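Local coordinates for putative uncharacterized protein (Helicobacter pylori, PDB 3TDG), which probably acts as a thioredoxin-fold oxidoreductase of the DsbG type, handling protein disulfides as a reductase or isomerase, at residues Ala194-Ile197 with Gln198-Met201; Arg207-Ser210 with Val211-Ile215; Ser216-Glu219 with Lys220-Thr224; Leu237-Lys240 with Val241-Thr245. All blocks are in the same frame, centred on the assembly; numbering follows the deposited sequence.

Interaction 1. Residues Ala194-Ile197 with Gln198-Met201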
# COMPACT_ATOMS: atom_id res chain seq x y z
N ALA A 194 -30.86 -15.88 -9.28
CA ALA A 194 -30.90 -14.59 -8.57
C ALA A 194 -31.76 -13.56 -9.32
O ALA A 194 -32.57 -12.86 -8.71
CB ALA A 194 -29.46 -14.05 -8.35
N ALA A 195 -31.60 -13.50 -10.65
CA ALA A 195 -32.42 -12.62 -11.51
C ALA A 195 -33.92 -12.88 -11.41
O ALA A 195 -34.72 -11.95 -11.28
CB ALA A 195 -31.95 -12.69 -13.00
N LEU A 196 -34.30 -14.16 -11.46
CA LEU A 196 -35.69 -14.58 -11.36
C LEU A 196 -36.24 -14.24 -10.00
O LEU A 196 -37.40 -13.83 -9.86
CB LEU A 196 -35.80 -16.10 -11.61
CG LEU A 196 -35.45 -16.64 -13.01
CD1 LEU A 196 -35.34 -18.20 -13.04
CD2 LEU A 196 -36.45 -16.17 -14.06
N ILE A 197 -35.42 -14.41 -8.97
CA ILE A 197 -35.81 -14.02 -7.63
C ILE A 197 -36.08 -12.50 -7.55
O ILE A 197 -37.07 -12.08 -6.94
CB ILE A 197 -34.81 -14.54 -6.53
CG1 ILE A 197 -35.07 -16.02 -6.22
CG2 ILE A 197 -34.97 -13.75 -5.20
CD1 ILE A 197 -33.87 -16.80 -5.68
N GLN A 198 -35.22 -11.69 -8.16
CA GLN A 198 -35.41 -10.22 -8.17
C GLN A 198 -36.74 -9.90 -8.88
O GLN A 198 -37.53 -9.09 -8.39
CB GLN A 198 -34.25 -9.51 -8.91
CG GLN A 198 -32.94 -9.38 -8.12
CD GLN A 198 -33.15 -8.65 -6.82
OE1 GLN A 198 -33.69 -7.55 -6.81
NE2 GLN A 198 -32.78 -9.28 -5.72
N GLU A 199 -36.96 -10.54 -10.03
CA GLU A 199 -38.20 -10.29 -10.80
C GLU A 199 -39.42 -10.70 -10.01
O GLU A 199 -40.38 -9.96 -9.91
CB GLU A 199 -38.14 -11.03 -12.14
CG GLU A 199 -39.39 -10.91 -13.01
CD GLU A 199 -39.17 -11.56 -14.38
OE1 GLU A 199 -39.02 -12.79 -14.44
OE2 GLU A 199 -39.09 -10.82 -15.39
N GLU A 200 -39.36 -11.88 -9.41
CA GLU A 200 -40.49 -12.41 -8.68
C GLU A 200 -40.77 -11.62 -7.39
O GLU A 200 -41.94 -11.44 -7.02
CB GLU A 200 -40.28 -13.91 -8.43
CG GLU A 200 -41.39 -14.60 -7.68
CD GLU A 200 -42.17 -15.60 -8.53
OE1 GLU A 200 -41.60 -16.66 -8.90
OE2 GLU A 200 -43.37 -15.32 -8.81
N MET A 201 -39.72 -11.13 -6.71
CA MET A 201 -39.90 -10.28 -5.52
C MET A 201 -40.54 -8.92 -5.84
O MET A 201 -41.36 -8.43 -5.07
CB MET A 201 -38.58 -10.05 -4.76
CG MET A 201 -38.14 -11.26 -3.91
SD MET A 201 -39.40 -11.84 -2.73
CE MET A 201 -38.84 -13.53 -2.53
O HOH W 1 -31.63 -11.90 -6.21
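Two successive turns of one alpha helix meet here, Ala194-Ile197 handing over to Gln198-Met201 in the middle of helix 188-206, one of the helices that lie in the chain between strands 177-182 and 259-262 of the thioredoxin-fold domain. The contact is local and largely buried. Its frame is the i to i+4 backbone ladder: Gln198 N donates to Ala194 O at 2.9 Å, and the next three amides repeat the pattern down to Met201 N on Ile197 O at 2.8 Å.

Along one stripe of the helix Ile197 CG2 lies 4.2 Å from Met201 CG. That methyl stands anti to the backbone N of Ile197, while CG1 lies beside that N (chi1 -79°). Both residues are apolar and fill a buried stripe against helix 211-222 and Ile137 of strand 137-139; the unbranched, flexible methionine can bend at chi2 (-54°) to follow its neighbours. The small Ala194 lets Val241 of helix 235-249 come in close on another side.

The polar residues take different courses. Glu199 runs out extended, its OE1 passing 4.3 Å from Leu196 CD2, a loose approach of carboxylate to methyl. Glu200 bends at chi2 and carries its carboxylate away from the preceding turn to a salt bridge with Lys220. Gln198 is long enough to fold back along its own helix: its chain bends at chi2, and NE2, which also donates to Tyr135 O, gives a hydrogen bond to a water at 2.9 Å. This water in turn donates to Ala194 O, so that carbonyl accepts both from it, at 2.8 Å, and from the amide of Gln198.

Interaction 2. Residues Arg207-Ser210 with Val211-Ile215. With FMT (formic acid), chain C.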
# COMPACT_ATOMS: atom_id res chain seq x y z
N ARG A 207 -47.94 -6.66 -5.47
CA ARG A 207 -49.24 -7.19 -5.03
C ARG A 207 -49.42 -7.30 -3.50
O ARG A 207 -50.43 -7.82 -3.02
CB ARG A 207 -49.57 -8.52 -5.74
CG ARG A 207 -48.67 -9.69 -5.37
CD ARG A 207 -49.25 -11.04 -5.80
NE ARG A 207 -48.24 -12.09 -5.69
CZ ARG A 207 -48.03 -12.86 -4.63
NH1 ARG A 207 -48.79 -12.75 -3.54
NH2 ARG A 207 -47.06 -13.78 -4.66
N GLY A 208 -48.46 -6.78 -2.74
CA GLY A 208 -48.55 -6.81 -1.28
C GLY A 208 -48.46 -8.20 -0.67
O GLY A 208 -49.16 -8.51 0.30
N ALA A 209 -47.59 -9.05 -1.23
CA ALA A 209 -47.39 -10.43 -0.73
C ALA A 209 -46.95 -10.50 0.74
O ALA A 209 -46.28 -9.60 1.25
CB ALA A 209 -46.40 -11.17 -1.62
N SER A 210 -47.31 -11.59 1.42
CA SER A 210 -46.91 -11.80 2.82
C SER A 210 -45.47 -12.31 2.94
O SER A 210 -44.83 -12.67 1.94
CB SER A 210 -47.89 -12.76 3.51
OG SER A 210 -47.80 -14.06 2.95
N VAL A 211 -44.95 -12.35 4.17
CA VAL A 211 -43.66 -12.96 4.46
C VAL A 211 -43.59 -14.41 3.95
O VAL A 211 -42.66 -14.78 3.23
CB VAL A 211 -43.32 -12.87 5.97
CG1 VAL A 211 -42.16 -13.81 6.35
CG2 VAL A 211 -43.00 -11.43 6.36
N GLU A 212 -44.61 -15.20 4.30
CA GLU A 212 -44.75 -16.59 3.88
C GLU A 212 -44.69 -16.78 2.36
O GLU A 212 -44.05 -17.71 1.88
CB GLU A 212 -46.05 -17.22 4.43
CG GLU A 212 -45.95 -17.81 5.85
CD GLU A 212 -44.87 -18.90 5.98
OE1 GLU A 212 -44.11 -18.88 6.97
OE2 GLU A 212 -44.78 -19.77 5.08
N ASP A 213 -45.37 -15.89 1.63
CA ASP A 213 -45.36 -15.90 0.17
C ASP A 213 -43.94 -15.70 -0.36
O ASP A 213 -43.55 -16.34 -1.33
CB ASP A 213 -46.24 -14.78 -0.39
CG ASP A 213 -47.73 -14.98 -0.13
OD1 ASP A 213 -48.45 -13.96 -0.13
OD2 ASP A 213 -48.19 -16.13 0.06
N LYS A 214 -43.20 -14.80 0.27
CA LYS A 214 -41.84 -14.50 -0.18
C LYS A 214 -40.92 -15.68 0.09
O LYS A 214 -40.15 -16.06 -0.79
CB LYS A 214 -41.31 -13.21 0.45
CG LYS A 214 -42.04 -11.99 -0.08
CD LYS A 214 -41.74 -10.74 0.73
CE LYS A 214 -42.54 -9.57 0.15
NZ LYS A 214 -42.33 -8.36 0.96
N ILE A 215 -41.04 -16.28 1.27
CA ILE A 215 -40.27 -17.50 1.59
C ILE A 215 -40.58 -18.62 0.61
O ILE A 215 -39.66 -19.27 0.12
CB ILE A 215 -40.46 -17.93 3.06
CG1 ILE A 215 -40.00 -16.81 3.98
CG2 ILE A 215 -39.68 -19.23 3.36
CD1 ILE A 215 -40.29 -17.06 5.42
C FMT C . -39.07 -7.43 0.91
O1 FMT C . -40.03 -7.37 0.12
O2 FMT C . -37.91 -7.10 0.62
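A chi1 of 66° sets Ser210 OG between its own backbone N and carbonyl carbon, while Asp213, at chi1 -68°, has CG beside its backbone N and turned back toward the serine. Each side chain thereby reaches the other's main chain. Ser210 N donates to Asp213 OD1 at 3.1 Å, a fairly straight bond that meets the oxygen from above the carboxylate plane. In return Asp213 N gives a weak bond to Ser210 OG, 3.3 Å away. These reciprocal bonds make a capping box, with Ser210 as N-cap of helix 211-222; the short serine accepts from a first-turn amide, and the aspartate reaches back to the amide of the N-cap residue. Just before it, Gly208, with its positive phi, is the C-prime residue of the Schellman motif ending helix 188-206, so one helix stops and the next starts within a few residues.

Arg207 adds a long salt bridge, NH1 to Asp213 OD1 at 3.6 Å; the carboxylate oxygen lies at the guanidinium edge, the two planes 58° apart. Lys214 N donates to Ser210 O, and the extended side chain passes that carbonyl, Lys214 CG 3.5 Å from Ser210 O. Lys214 NZ bonds O1 of a formic acid, probably from the crystallisation liquor, at 2.6 Å; Arg205 and Glu138 N bind it too.

Interaction 3. Residues Ser216-Glu219 with Lys220-Thr224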
# COMPACT_ATOMS: atom_id res chain seq x y z
N SER A 216 -41.86 -18.82 0.29
CA SER A 216 -42.24 -19.83 -0.70
C SER A 216 -41.61 -19.58 -2.06
O SER A 216 -41.21 -20.52 -2.73
CB SER A 216 -43.76 -19.94 -0.86
OG SER A 216 -44.32 -20.42 0.34
N ILE A 217 -41.54 -18.31 -2.47
CA ILE A 217 -40.85 -17.98 -3.71
C ILE A 217 -39.39 -18.44 -3.62
O ILE A 217 -38.89 -19.06 -4.55
CB ILE A 217 -40.94 -16.44 -4.02
CG1 ILE A 217 -42.35 -16.11 -4.51
CG2 ILE A 217 -39.88 -16.02 -5.03
CD1 ILE A 217 -42.73 -14.63 -4.34
N LEU A 218 -38.74 -18.15 -2.51
CA LEU A 218 -37.33 -18.53 -2.33
C LEU A 218 -37.14 -20.06 -2.38
O LEU A 218 -36.30 -20.57 -3.11
CB LEU A 218 -36.77 -17.93 -1.03
CG LEU A 218 -36.55 -16.40 -1.02
CD1 LEU A 218 -36.31 -15.89 0.40
CD2 LEU A 218 -35.40 -15.98 -1.95
N GLU A 219 -37.95 -20.78 -1.60
CA GLU A 219 -37.93 -22.25 -1.58
C GLU A 219 -38.22 -22.83 -2.95
O GLU A 219 -37.50 -23.71 -3.43
CB GLU A 219 -38.92 -22.77 -0.53
CG GLU A 219 -38.54 -22.34 0.88
CD GLU A 219 -39.54 -22.76 1.94
OE1 GLU A 219 -40.71 -23.03 1.61
OE2 GLU A 219 -39.14 -22.81 3.13
N LYS A 220 -39.23 -22.28 -3.62
CA LYS A 220 -39.56 -22.73 -4.98
C LYS A 220 -38.30 -22.65 -5.86
O LYS A 220 -37.92 -23.64 -6.51
CB LYS A 220 -40.73 -21.91 -5.57
CG LYS A 220 -41.11 -22.27 -7.03
CD LYS A 220 -42.24 -21.38 -7.59
CE LYS A 220 -41.72 -20.03 -8.10
NZ LYS A 220 -42.81 -19.09 -8.50
N ILE A 221 -37.63 -21.49 -5.88
CA ILE A 221 -36.51 -21.28 -6.82
C ILE A 221 -35.18 -21.91 -6.36
O ILE A 221 -34.38 -22.35 -7.19
CB ILE A 221 -36.35 -19.76 -7.21
CG1 ILE A 221 -37.58 -19.28 -7.99
CG2 ILE A 221 -35.08 -19.52 -8.03
CD1 ILE A 221 -37.75 -17.77 -8.09
N TYR A 222 -34.97 -21.97 -5.04
CA TYR A 222 -33.78 -22.60 -4.47
C TYR A 222 -33.79 -24.14 -4.68
O TYR A 222 -32.73 -24.77 -4.74
CB TYR A 222 -33.63 -22.27 -2.99
CG TYR A 222 -32.77 -21.05 -2.69
CD1 TYR A 222 -31.60 -21.18 -1.94
CD2 TYR A 222 -33.12 -19.77 -3.15
CE1 TYR A 222 -30.79 -20.08 -1.65
CE2 TYR A 222 -32.31 -18.65 -2.87
CZ TYR A 222 -31.15 -18.83 -2.11
OH TYR A 222 -30.33 -17.78 -1.82
N SER A 223 -34.98 -24.71 -4.79
CA SER A 223 -35.13 -26.15 -5.00
C SER A 223 -34.22 -26.62 -6.12
O SER A 223 -34.20 -26.05 -7.20
CB SER A 223 -36.59 -26.52 -5.31
OG SER A 223 -36.68 -27.88 -5.67
N THR A 224 -33.47 -27.68 -5.84
CA THR A 224 -32.63 -28.33 -6.83
C THR A 224 -33.41 -28.82 -8.06
O THR A 224 -32.85 -28.90 -9.15
CB THR A 224 -31.86 -29.51 -6.18
OG1 THR A 224 -31.12 -29.03 -5.05
CG2 THR A 224 -30.90 -30.15 -7.14
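Leu218 and Tyr222 lie side by side, pointing the same way from one face of helix 211-222, and Leu218 CD2 comes to 4.2 Å from Tyr222 CE2. One turn of helix separates them, as it does Ile217 and Ile221, which run alongside each other on a neighbouring stripe with Ile217 CG2 4.1 Å from Ile221 CD1. Both isoleucines have CG2 anti to the backbone N. Ile221 keeps CG1 beside its N (chi1 -65°), and with chi2 nearly extended, CD1 then leads back toward the preceding turn. The Tyr222 ring is oblique to the carbonyl of Leu218, with Tyr222 CD2 3.3 Å from Leu218 O. Leu218 O accepts from Tyr222 N at 2.7 Å. The last i to i+4 bond, Ser223 N to Glu219 O at 3.0 Å, is less straight (142°), and Ser223 is where the backbone leaves helical angles.

The two stripes mainly serve two neighbours. Ile217 and Ile221 face helix 188-206, where they meet Met201 and Ile197. Leu218 and Tyr222 pack on Met180 and Val182 of strand 177-182, though Tyr222 also touches Ile197; the phenol reaches farther, its OH hydrogen-bonded to Ser155 at the end of strand 150-155, while Glu219 is salt-bridged to Arg170 of helix 169-175.

Interaction 4. Residues Leu237-Lys240 with Val241-Thr245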
# COMPACT_ATOMS: atom_id res chain seq x y z
N LEU A 237 -32.33 -7.52 -15.29
CA LEU A 237 -32.11 -7.96 -13.92
C LEU A 237 -30.84 -8.80 -13.79
O LEU A 237 -30.18 -8.72 -12.76
CB LEU A 237 -33.34 -8.69 -13.38
CG LEU A 237 -34.57 -7.80 -13.19
CD1 LEU A 237 -35.74 -8.62 -12.75
CD2 LEU A 237 -34.35 -6.65 -12.22
N ARG A 238 -30.49 -9.57 -14.82
CA ARG A 238 -29.27 -10.38 -14.76
C ARG A 238 -28.05 -9.49 -14.64
O ARG A 238 -27.16 -9.78 -13.85
CB ARG A 238 -29.12 -11.35 -15.94
CG ARG A 238 -28.29 -12.60 -15.57
CD ARG A 238 -27.27 -13.06 -16.64
NE ARG A 238 -27.69 -12.72 -18.01
CZ ARG A 238 -27.05 -11.87 -18.81
NH1 ARG A 238 -25.93 -11.27 -18.40
NH2 ARG A 238 -27.53 -11.62 -20.03
N THR A 239 -28.02 -8.39 -15.39
CA THR A 239 -26.94 -7.40 -15.29
C THR A 239 -26.87 -6.74 -13.90
O THR A 239 -25.78 -6.56 -13.35
CB THR A 239 -27.08 -6.31 -16.38
OG1 THR A 239 -27.23 -6.94 -17.65
CG2 THR A 239 -25.85 -5.39 -16.41
N LYS A 240 -28.03 -6.39 -13.35
CA LYS A 240 -28.12 -5.85 -11.99
C LYS A 240 -27.58 -6.87 -10.96
O LYS A 240 -26.80 -6.51 -10.06
CB LYS A 240 -29.56 -5.48 -11.66
CG LYS A 240 -29.68 -4.71 -10.37
CD LYS A 240 -31.11 -4.58 -9.91
CE LYS A 240 -31.22 -3.33 -9.04
NZ LYS A 240 -32.53 -3.22 -8.33
N VAL A 241 -27.99 -8.13 -11.12
CA VAL A 241 -27.43 -9.23 -10.32
C VAL A 241 -25.91 -9.32 -10.46
O VAL A 241 -25.20 -9.40 -9.45
CB VAL A 241 -28.10 -10.60 -10.67
CG1 VAL A 241 -27.29 -11.77 -10.11
CG2 VAL A 241 -29.54 -10.63 -10.14
N GLU A 242 -25.42 -9.31 -11.70
CA GLU A 242 -23.98 -9.43 -11.96
C GLU A 242 -23.19 -8.29 -11.32
O GLU A 242 -22.16 -8.54 -10.72
CB GLU A 242 -23.66 -9.56 -13.46
CG GLU A 242 -24.08 -10.92 -14.07
CD GLU A 242 -23.95 -10.98 -15.60
OE1 GLU A 242 -24.07 -12.10 -16.15
OE2 GLU A 242 -23.73 -9.94 -16.25
N ASN A 243 -23.69 -7.06 -11.44
CA ASN A 243 -23.04 -5.87 -10.86
C ASN A 243 -23.10 -5.84 -9.34
O ASN A 243 -22.10 -5.53 -8.68
CB ASN A 243 -23.65 -4.57 -11.41
CG ASN A 243 -23.41 -4.38 -12.92
OD1 ASN A 243 -22.68 -5.15 -13.56
ND2 ASN A 243 -24.05 -3.37 -13.50
N THR A 244 -24.27 -6.15 -8.78
CA THR A 244 -24.43 -6.18 -7.34
C THR A 244 -23.50 -7.23 -6.70
O THR A 244 -22.82 -6.96 -5.70
CB THR A 244 -25.90 -6.42 -6.93
OG1 THR A 244 -26.73 -5.46 -7.60
CG2 THR A 244 -26.10 -6.27 -5.43
N THR A 245 -23.45 -8.42 -7.32
CA THR A 245 -22.67 -9.55 -6.83
C THR A 245 -21.17 -9.24 -6.89
O THR A 245 -20.45 -9.47 -5.91
CB THR A 245 -23.00 -10.83 -7.64
OG1 THR A 245 -24.39 -11.15 -7.47
CG2 THR A 245 -22.16 -12.03 -7.19
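The guanidinium of Arg238 presents its edge to the carboxylate of Glu242, with Glu242 CD in its plane and the two flat groups turned 52° apart. Arg238 NH1 donates to Glu242 OE1 at 3.0 Å, 154° at the hydrogen, and this salt bridge enters from above the carboxylate plane. The edge approach is reached because the arginine chain bends at chi2 and chi3, bringing its end beside the carboxylate, which leans back from the next turn of helix 235-249. Glu242 needs no such bend: it runs out extended, its CG 3.3 Å from Arg238 O. NE and NH2 of the arginine have acidic partners of their own, Glu233 and Glu235, so the cation is shared among three carboxylates.

One residue further on, Thr239 and Asn243 lie alongside, with Thr239 CG2 4.0 Å from Asn243 ND2. Lys240 and Thr244 form the next pair, pointing the same way, although the lysine stretches onward to a salt bridge with Asp134. Val241, short and branched, fits the buried face, touching Ala194 and Gln198 of helix 188-206.

At the buried threonines the hydroxyls turn back on their own helix. With chi1 at -53°, Thr244 OG1 sits beside its backbone N and donates to Lys240 O at 2.7 Å, while Thr244 N reaches the same oxygen from the opposite face of the carbonyl plane at 2.9 Å. Thr245 treats Val241 O likewise, and its OG1 is also hydrogen-bonded to Gly184 N. Two donors grip each carbonyl, so each hydroxyl can be buried with its hydrogen bonded to the i-4 carbonyl.

Overall arrangement
Interaction 1 is the common neighbour of the other three. Its centre lies 11 Å from those of interactions 3 and 4 and 13 Å from that of interaction 2. Toward interaction 3 the tie is both ionic, Glu200 OE1 to Lys220 NZ at 2.7 Å, and apolar; toward interaction 4 it is apolar, with Ala194 CB 3.6 Å from Val241 CG1. Met201 CE packs on Lys214 O of interaction 2, close to the bound formic acid. Interactions 2 and 3 share helix 211-222, whereas 3 and 4 stay about 10 Å apart at their nearest atoms. Tyr222 of interaction 3 also touches the CxxC motif (Cys159, Cys162), probably the redox site.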